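Local structure of esterase TesA (Pseudomonas aeruginosa, 4JGG) at residues A[109-114]-A[149-154]. The protein hydrolyses carboxylic esters, favouring Tween detergents and short-chain p-nitrophenyl esters, and shows low thioesterase activity towards palmitoyl-coenzyme A. Numbering follows the deposited sequence.
Sequences QNLASM and GAVAAQ
Val151 and Ala112 bring their helices together: their CA atoms lie 5.3 Å apart, the shortest such spacing between 109-114 and 149-154. Traced outward, the Val151 side chain starts with a bond to CB that points toward the other helix, and the chain forks at CB. CG1 stands anti to the backbone N (chi1 -179°) and reaches the Ala112 backbone, 3.5 Å from both Ala112 CA and Ala112 N; its distance to Ala112 CB is longer, 4.1 Å. This methyl therefore rests on the main chain where Leu111 passes into Ala112, a surface that the short alanine side chain leaves accessible. The second methyl, CG2, lies beside Val151 N. Both methyls come to Leu111 CB, CG2 slightly nearer at 4.0 Å. The fork thus spans the Leu111-Ala112 junction, with CG1 over the peptide link and Ala112, and CG2 mainly beside Leu111 CB.

Leu111 contributes through CB, while its side chain also touches Ile91 of strand 88-92 and Tyr148, linking the helix pair to the sheet beneath. At the exposed margin Gln154 reaches with its extended chain to Ala112, touching Ala112 CB through Gln154 OE1 at 4.1 Å, a van der Waals contact. The polar partner of that oxygen is Gln108 NE2, one residue before 109-114, in a hydrogen bond that probably helps hold the amide at the edge of the apolar patch.

The segment axes approach to 9.3 Å and run in broadly the same direction, with a signed crossing angle of -35°; the small 166 Å² buried between them agrees with a contact centred on one valine. Helices 104-121 and 138-155 follow parallel strands 88-92 and 124-128, and their side-by-side packing over one face of the sheet is characteristic of the three-layer alpha/beta/alpha fold of SGNH (GDSL-family) hydrolases, here away from the annotated active-site residues.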
ATOM      1  N   GLN A 109     -10.552 -10.047   6.058  1.00 12.56           N
ATOM      2  CA  GLN A 109     -11.902  -9.831   5.542  1.00 13.57           C
ATOM      3  C   GLN A 109     -12.041  -8.491   4.803  1.00 13.14           C
ATOM      4  O   GLN A 109     -12.527  -8.422   3.663  1.00 14.38           O
ATOM      5  CB  GLN A 109     -12.898  -9.896   6.705  1.00 15.04           C
ATOM      6  CG  GLN A 109     -14.360  -9.743   6.305  1.00 23.40           C
ATOM      7  CD  GLN A 109     -15.270  -9.595   7.515  1.00 25.59           C
ATOM      8  OE1 GLN A 109     -15.044  -8.738   8.375  1.00 26.63           O
ATOM      9  NE2 GLN A 109     -16.295 -10.436   7.593  1.00 33.59           N
ATOM     10  N   ASN A 110     -11.627  -7.422   5.470  1.00 10.54           N
ATOM     11  CA  ASN A 110     -11.686  -6.088   4.898  1.00 10.85           C
ATOM     12  C   ASN A 110     -10.874  -5.928   3.609  1.00 12.43           C
ATOM     13  O   ASN A 110     -11.371  -5.389   2.624  1.00 11.06           O
ATOM     14  CB  ASN A 110     -11.242  -5.058   5.931  1.00  9.19           C
ATOM     15  CG  ASN A 110     -12.206  -4.953   7.092  1.00 15.81           C
ATOM     16  OD1 ASN A 110     -13.396  -5.253   6.950  1.00 13.00           O
ATOM     17  ND2 ASN A 110     -11.703  -4.517   8.249  1.00 12.85           N
ATOM     18  N   LEU A 111      -9.631  -6.402   3.612  1.00 11.42           N
ATOM     19  CA  LEU A 111      -8.778  -6.283   2.429  1.00 11.30           C
ATOM     20  C   LEU A 111      -9.333  -7.116   1.276  1.00 12.94           C
ATOM     21  O   LEU A 111      -9.376  -6.663   0.146  1.00 16.65           O
ATOM     22  CB  LEU A 111      -7.338  -6.721   2.732  1.00 12.13           C
ATOM     23  CG  LEU A 111      -6.407  -5.849   3.578  1.00 10.77           C
ATOM     24  CD1 LEU A 111      -5.090  -6.593   3.759  1.00 11.86           C
ATOM     25  CD2 LEU A 111      -6.149  -4.479   2.936  1.00 10.43           C
ATOM     26  N   ALA A 112      -9.754  -8.338   1.580  1.00 14.80           N
ATOM     27  CA  ALA A 112     -10.380  -9.211   0.599  1.00 16.20           C
ATOM     28  C   ALA A 112     -11.564  -8.529  -0.076  1.00 16.56           C
ATOM     29  O   ALA A 112     -11.651  -8.520  -1.302  1.00 14.10           O
ATOM     30  CB  ALA A 112     -10.822 -10.517   1.267  1.00 17.89           C
ATOM     31  N   SER A 113     -12.464  -7.966   0.736  1.00 12.88           N
ATOM     32  CA  SER A 113     -13.641  -7.248   0.257  1.00 13.26           C
ATOM     33  C   SER A 113     -13.272  -6.017  -0.579  1.00 12.73           C
ATOM     34  O   SER A 113     -13.906  -5.748  -1.600  1.00 16.56           O
ATOM     35  CB  SER A 113     -14.532  -6.846   1.434  1.00 13.71           C
ATOM     36  OG  SER A 113     -15.689  -6.169   0.982  1.00 20.48           O
ATOM     37  N   MET A 114     -12.243  -5.284  -0.160  1.00 13.77           N
ATOM     38  CA  MET A 114     -11.723  -4.169  -0.962  1.00 12.84           C
ATOM     39  C   MET A 114     -11.266  -4.649  -2.328  1.00 13.80           C
ATOM     40  O   MET A 114     -11.535  -4.001  -3.327  1.00 13.57           O
ATOM     41  CB  MET A 114     -10.533  -3.466  -0.281  1.00 13.97           C
ATOM     42  CG  MET A 114     -10.849  -2.616   0.953  1.00 12.96           C
ATOM     43  SD  MET A 114      -9.392  -1.674   1.508  1.00 11.41           S
ATOM     44  CE  MET A 114      -9.238  -0.450   0.206  1.00  7.69           C
ATOM     45  N   GLY A 149      -0.705 -12.233   1.820  1.00 14.49           N
ATOM     46  CA  GLY A 149      -0.601 -13.351   0.892  1.00 19.51           C
ATOM     47  C   GLY A 149      -1.899 -14.134   0.785  1.00 14.13           C
ATOM     48  O   GLY A 149      -2.256 -14.631  -0.285  1.00 19.13           O
ATOM     49  N   ALA A 150      -2.616 -14.228   1.896  1.00 13.22           N
ATOM     50  CA  ALA A 150      -3.895 -14.924   1.929  1.00 13.62           C
ATOM     51  C   ALA A 150      -4.917 -14.211   1.047  1.00 14.85           C
ATOM     52  O   ALA A 150      -5.590 -14.836   0.225  1.00 13.77           O
ATOM     53  CB  ALA A 150      -4.413 -15.012   3.364  1.00 13.63           C
ATOM     54  N   VAL A 151      -5.030 -12.895   1.223  1.00 14.97           N
ATOM     55  CA  VAL A 151      -5.950 -12.090   0.417  1.00 13.03           C
ATOM     56  C   VAL A 151      -5.619 -12.143  -1.073  1.00 13.84           C
ATOM     57  O   VAL A 151      -6.509 -12.306  -1.908  1.00 13.78           O
ATOM     58  CB  VAL A 151      -5.993 -10.627   0.887  1.00 15.85           C
ATOM     59  CG1 VAL A 151      -6.993  -9.836   0.040  1.00 15.75           C
ATOM     60  CG2 VAL A 151      -6.377 -10.567   2.361  1.00 14.32           C
ATOM     61  N   ALA A 152      -4.336 -12.015  -1.402  1.00 14.79           N
ATOM     62  CA  ALA A 152      -3.902 -12.105  -2.786  1.00 14.59           C
ATOM     63  C   ALA A 152      -4.285 -13.457  -3.384  1.00 16.94           C
ATOM     64  O   ALA A 152      -4.717 -13.534  -4.536  1.00 20.04           O
ATOM     65  CB  ALA A 152      -2.406 -11.859  -2.898  1.00 14.40           C
ATOM     66  N   ALA A 153      -4.137 -14.514  -2.594  1.00 14.97           N
ATOM     67  CA  ALA A 153      -4.518 -15.853  -3.022  1.00 17.83           C
ATOM     68  C   ALA A 153      -6.007 -15.912  -3.305  1.00 16.23           C
ATOM     69  O   ALA A 153      -6.436 -16.342  -4.378  1.00 17.30           O
ATOM     70  CB  ALA A 153      -4.154 -16.873  -1.948  1.00 17.24           C
ATOM     71  N   GLN A 154      -6.787 -15.472  -2.324  1.00 16.33           N
ATOM     72  CA  GLN A 154      -8.237 -15.572  -2.373  1.00 15.89           C
ATOM     73  C   GLN A 154      -8.859 -14.741  -3.485  1.00 17.49           C
ATOM     74  O   GLN A 154      -9.790 -15.196  -4.157  1.00 19.54           O
ATOM     75  CB  GLN A 154      -8.819 -15.153  -1.020  1.00 15.68           C
ATOM     76  CG  GLN A 154     -10.329 -15.205  -0.920  1.00 16.19           C
ATOM     77  CD  GLN A 154     -10.797 -14.759   0.448  1.00 19.42           C
ATOM     78  OE1 GLN A 154      -9.978 -14.478   1.319  1.00 20.48           O
ATOM     79  NE2 GLN A 154     -12.109 -14.693   0.648  1.00 19.76           N
TER